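PDB 3KXW: saframycin Mx1 synthetase B from Legionella pneumophila subsp. pneumophila, which belongs to the ANL superfamily, with a large AMP-binding domain followed by a smaller C-terminal one. Local coordinates for residues T40-A54 and L76-A88. Residues are numbered along the deposited sequence; the frame is centred on the assembly and turned at random.
Sequences TMTYEQLDQHAKAIA and LPLIQAFLGCLYA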
# COMPACT_ATOMS: atom_id res chain seq x y z
N THR A 40 -14.27 -16.75 -9.27
CA THR A 40 -13.81 -17.37 -8.03
C THR A 40 -12.86 -18.52 -8.35
O THR A 40 -13.04 -19.20 -9.35
CB THR A 40 -15.02 -17.88 -7.20
OG1 THR A 40 -15.69 -16.76 -6.60
CG2 THR A 40 -14.57 -18.82 -6.06
N MSE A 41 -11.85 -18.73 -7.52
CA MSE A 41 -11.07 -19.95 -7.66
C MSE A 41 -10.95 -20.67 -6.33
O MSE A 41 -10.84 -20.06 -5.27
CB MSE A 41 -9.68 -19.71 -8.27
CG MSE A 41 -8.79 -18.75 -7.54
SE MSE A 41 -7.03 -18.73 -8.46
CE MSE A 41 -7.63 -19.52 -10.16
N THR A 42 -11.03 -21.99 -6.41
CA THR A 42 -10.94 -22.84 -5.25
C THR A 42 -9.47 -23.15 -5.01
O THR A 42 -8.63 -22.81 -5.83
CB THR A 42 -11.67 -24.15 -5.49
OG1 THR A 42 -11.06 -24.82 -6.59
CG2 THR A 42 -13.15 -23.88 -5.83
N TYR A 43 -9.14 -23.79 -3.88
CA TYR A 43 -7.76 -24.24 -3.66
C TYR A 43 -7.30 -25.22 -4.74
O TYR A 43 -6.18 -25.12 -5.25
CB TYR A 43 -7.60 -24.83 -2.26
CG TYR A 43 -7.33 -23.76 -1.22
CD1 TYR A 43 -8.36 -23.23 -0.47
CD2 TYR A 43 -6.07 -23.28 -1.02
CE1 TYR A 43 -8.11 -22.23 0.47
CE2 TYR A 43 -5.81 -22.29 -0.08
CZ TYR A 43 -6.84 -21.78 0.66
OH TYR A 43 -6.60 -20.78 1.58
N GLU A 44 -8.15 -26.17 -5.11
CA GLU A 44 -7.76 -27.11 -6.17
C GLU A 44 -7.35 -26.34 -7.42
O GLU A 44 -6.34 -26.66 -8.05
CB GLU A 44 -8.91 -28.07 -6.49
CG GLU A 44 -8.69 -28.95 -7.70
CD GLU A 44 -9.86 -29.90 -7.90
OE1 GLU A 44 -10.78 -29.55 -8.65
OE2 GLU A 44 -9.86 -30.97 -7.27
N GLN A 45 -8.13 -25.34 -7.79
CA GLN A 45 -7.85 -24.57 -9.01
C GLN A 45 -6.57 -23.74 -8.90
O GLN A 45 -5.73 -23.72 -9.81
CB GLN A 45 -9.03 -23.66 -9.35
CG GLN A 45 -10.29 -24.39 -9.82
CD GLN A 45 -11.45 -23.43 -10.07
OE1 GLN A 45 -11.83 -22.66 -9.19
NE2 GLN A 45 -12.00 -23.46 -11.29
N LEU A 46 -6.43 -23.03 -7.78
CA LEU A 46 -5.24 -22.24 -7.55
C LEU A 46 -3.97 -23.10 -7.65
O LEU A 46 -3.00 -22.75 -8.34
CB LEU A 46 -5.35 -21.57 -6.17
CG LEU A 46 -4.19 -20.71 -5.69
CD1 LEU A 46 -3.93 -19.56 -6.67
CD2 LEU A 46 -4.44 -20.19 -4.26
N ASP A 47 -3.97 -24.23 -6.96
CA ASP A 47 -2.85 -25.18 -7.04
C ASP A 47 -2.60 -25.67 -8.49
O ASP A 47 -1.45 -25.73 -8.96
CB ASP A 47 -3.17 -26.35 -6.11
CG ASP A 47 -2.10 -27.42 -6.08
OD1 ASP A 47 -0.93 -27.11 -5.80
OD2 ASP A 47 -2.46 -28.59 -6.31
N GLN A 48 -3.66 -26.03 -9.21
CA GLN A 48 -3.48 -26.50 -10.60
C GLN A 48 -2.91 -25.40 -11.52
O GLN A 48 -1.99 -25.65 -12.30
CB GLN A 48 -4.77 -27.10 -11.20
CG GLN A 48 -5.16 -28.49 -10.62
CD GLN A 48 -4.02 -29.50 -10.67
OE1 GLN A 48 -3.54 -29.96 -9.64
NE2 GLN A 48 -3.61 -29.87 -11.87
N HIS A 49 -3.46 -24.18 -11.43
CA HIS A 49 -2.91 -23.06 -12.21
C HIS A 49 -1.45 -22.77 -11.88
O HIS A 49 -0.63 -22.61 -12.77
CB HIS A 49 -3.76 -21.79 -12.05
CG HIS A 49 -5.02 -21.82 -12.85
ND1 HIS A 49 -5.04 -21.62 -14.22
CD2 HIS A 49 -6.31 -22.05 -12.49
CE1 HIS A 49 -6.28 -21.73 -14.66
NE2 HIS A 49 -7.07 -21.99 -13.64
N ALA A 50 -1.13 -22.73 -10.58
CA ALA A 50 0.25 -22.52 -10.14
C ALA A 50 1.21 -23.56 -10.69
O ALA A 50 2.31 -23.24 -11.16
CB ALA A 50 0.32 -22.46 -8.60
N LYS A 51 0.79 -24.83 -10.66
CA LYS A 51 1.60 -25.90 -11.23
C LYS A 51 1.79 -25.75 -12.73
O LYS A 51 2.91 -25.92 -13.23
CB LYS A 51 0.99 -27.28 -10.92
CG LYS A 51 1.08 -27.63 -9.44
CD LYS A 51 0.10 -28.74 -9.05
CE LYS A 51 0.63 -29.52 -7.86
NZ LYS A 51 -0.45 -30.29 -7.21
N ALA A 52 0.71 -25.42 -13.44
CA ALA A 52 0.78 -25.21 -14.89
C ALA A 52 1.75 -24.08 -15.24
O ALA A 52 2.54 -24.18 -16.19
CB ALA A 52 -0.61 -24.92 -15.45
N ILE A 53 1.68 -22.99 -14.49
CA ILE A 53 2.54 -21.84 -14.75
C ILE A 53 3.97 -22.17 -14.40
O ILE A 53 4.90 -21.84 -15.16
CB ILE A 53 2.05 -20.60 -13.98
CG1 ILE A 53 0.72 -20.14 -14.57
CG2 ILE A 53 3.13 -19.49 -13.98
CD1 ILE A 53 -0.11 -19.24 -13.64
N ALA A 54 4.18 -22.84 -13.27
CA ALA A 54 5.53 -23.25 -12.90
C ALA A 54 6.15 -24.21 -13.95
O ALA A 54 7.34 -24.12 -14.26
CB ALA A 54 5.56 -23.87 -11.48
N LEU A 76 -7.31 -12.20 -10.77
CA LEU A 76 -6.90 -13.56 -10.45
C LEU A 76 -5.64 -13.97 -11.22
O LEU A 76 -4.84 -14.74 -10.70
CB LEU A 76 -8.04 -14.57 -10.65
CG LEU A 76 -9.27 -14.33 -9.76
CD1 LEU A 76 -10.28 -15.45 -9.98
CD2 LEU A 76 -8.86 -14.26 -8.30
N PRO A 77 -5.47 -13.47 -12.47
CA PRO A 77 -4.23 -13.89 -13.17
C PRO A 77 -2.94 -13.49 -12.44
O PRO A 77 -1.99 -14.27 -12.39
CB PRO A 77 -4.34 -13.20 -14.53
CG PRO A 77 -5.83 -13.08 -14.77
CD PRO A 77 -6.45 -12.86 -13.40
N LEU A 78 -2.91 -12.29 -11.86
CA LEU A 78 -1.73 -11.90 -11.07
C LEU A 78 -1.46 -12.91 -9.95
O LEU A 78 -0.32 -13.29 -9.72
CB LEU A 78 -1.89 -10.49 -10.52
CG LEU A 78 -0.87 -10.02 -9.46
CD1 LEU A 78 0.56 -10.11 -10.01
CD2 LEU A 78 -1.18 -8.58 -9.09
N ILE A 79 -2.50 -13.34 -9.27
CA ILE A 79 -2.35 -14.25 -8.12
C ILE A 79 -1.89 -15.64 -8.57
O ILE A 79 -1.01 -16.25 -7.96
CB ILE A 79 -3.67 -14.36 -7.33
CG1 ILE A 79 -4.03 -12.99 -6.72
CG2 ILE A 79 -3.55 -15.43 -6.24
CD1 ILE A 79 -5.51 -12.90 -6.20
N GLN A 80 -2.46 -16.12 -9.67
CA GLN A 80 -2.00 -17.40 -10.23
C GLN A 80 -0.52 -17.32 -10.62
O GLN A 80 0.25 -18.25 -10.37
CB GLN A 80 -2.84 -17.76 -11.46
CG GLN A 80 -4.33 -17.98 -11.15
CD GLN A 80 -5.22 -17.85 -12.36
OE1 GLN A 80 -4.74 -17.74 -13.48
NE2 GLN A 80 -6.52 -17.83 -12.14
N ALA A 81 -0.13 -16.22 -11.26
CA ALA A 81 1.25 -16.07 -11.77
C ALA A 81 2.23 -15.98 -10.61
O ALA A 81 3.30 -16.58 -10.65
CB ALA A 81 1.37 -14.83 -12.70
N PHE A 82 1.85 -15.25 -9.57
CA PHE A 82 2.68 -15.11 -8.38
C PHE A 82 2.93 -16.49 -7.74
O PHE A 82 4.08 -16.85 -7.44
CB PHE A 82 2.01 -14.15 -7.38
CG PHE A 82 2.88 -13.81 -6.17
CD1 PHE A 82 3.70 -12.70 -6.18
CD2 PHE A 82 2.85 -14.61 -5.03
CE1 PHE A 82 4.51 -12.37 -5.07
CE2 PHE A 82 3.65 -14.29 -3.90
CZ PHE A 82 4.48 -13.17 -3.94
N LEU A 83 1.88 -17.27 -7.53
CA LEU A 83 2.10 -18.57 -6.92
C LEU A 83 2.89 -19.46 -7.89
O LEU A 83 3.75 -20.26 -7.47
CB LEU A 83 0.76 -19.24 -6.58
CG LEU A 83 0.06 -18.66 -5.35
CD1 LEU A 83 -1.22 -19.41 -5.14
CD2 LEU A 83 0.94 -18.84 -4.15
N GLY A 84 2.60 -19.34 -9.17
CA GLY A 84 3.29 -20.12 -10.18
C GLY A 84 4.80 -19.86 -10.10
O GLY A 84 5.60 -20.78 -10.21
N CYS A 85 5.18 -18.60 -9.86
CA CYS A 85 6.60 -18.28 -9.67
C CYS A 85 7.16 -19.00 -8.46
O CYS A 85 8.24 -19.59 -8.52
CB CYS A 85 6.84 -16.77 -9.49
SG CYS A 85 6.60 -15.81 -10.96
N LEU A 86 6.45 -18.93 -7.34
CA LEU A 86 6.94 -19.57 -6.14
C LEU A 86 7.10 -21.09 -6.31
O LEU A 86 8.07 -21.67 -5.84
CB LEU A 86 6.03 -19.28 -4.92
CG LEU A 86 5.84 -17.82 -4.49
CD1 LEU A 86 5.34 -17.71 -3.06
CD2 LEU A 86 7.07 -16.99 -4.72
N TYR A 87 6.12 -21.72 -6.95
CA TYR A 87 6.19 -23.16 -7.20
C TYR A 87 7.40 -23.54 -8.05
O TYR A 87 7.85 -24.67 -7.98
CB TYR A 87 4.95 -23.66 -7.93
CG TYR A 87 3.74 -23.99 -7.07
CD1 TYR A 87 3.18 -23.06 -6.20
CD2 TYR A 87 3.10 -25.21 -7.21
CE1 TYR A 87 2.02 -23.37 -5.46
CE2 TYR A 87 1.96 -25.54 -6.47
CZ TYR A 87 1.42 -24.61 -5.61
OH TYR A 87 0.27 -24.96 -4.91
N ALA A 88 7.87 -22.62 -8.88
CA ALA A 88 9.07 -22.88 -9.69
C ALA A 88 10.37 -22.52 -8.96
O ALA A 88 11.46 -22.69 -9.51
CB ALA A 88 8.98 -22.12 -11.01
O HOH W 1 -3.57 -19.39 -15.29
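Helices 43-54 and 76-87 cross at -60° with their axes 7.4 Å apart, and the CA atoms of A50 and G84 mark the crossing, only 3.9 Å from each other. G84 brings no side chain to this point, so the backbones themselves meet: its CA lies 3.4 Å from A50 O in a CA-H...O contact, while CG2 of I53 packs against the same CA. Further along, A54 CB rests on G84 O and on CB of Y87.

Y87 is a knob in the hole formed by D47, A50, K51 and A54. Its ring receives A50 CB almost centrally over one face, 3.7 Å from the centroid and 11° off the normal, a CH-pi contact. At the ring edge, Y87 OH donates to D47 OD1, 2.6 Å away, which accepts on its anti lone pair, the one turned away from OD2. D47 reaches that hydroxyl with CG anti to its backbone N, and K51 NZ forms a salt bridge with the other oxygen, OD2; each carboxylate oxygen of D47 thus has a partner, which limits rotation of the group. W159 NE1 hydrogen-bonds to Y87 O.

Both helices belong to the AMP-binding enzyme region of this ANL-superfamily protein, where 76-87 follows strand 67-71 of a mixed sheet and 43-54 follows edge strand 37-42 of another; their packing thus joins elements of two sheets. The capping box of T42 and Q45 starts the first helix: Q45 N donates to T42 OG1, and T42 N to Q45 OE1.

Toward the start of 76-87, the Q80 amide stacks on the H49 ring with planes 10° apart, CD standing 4.0 Å above the ring and offset toward its rim. A water donates to Q80 OE1 (2.7 Å) and accepts a weak bond from H49 ND1.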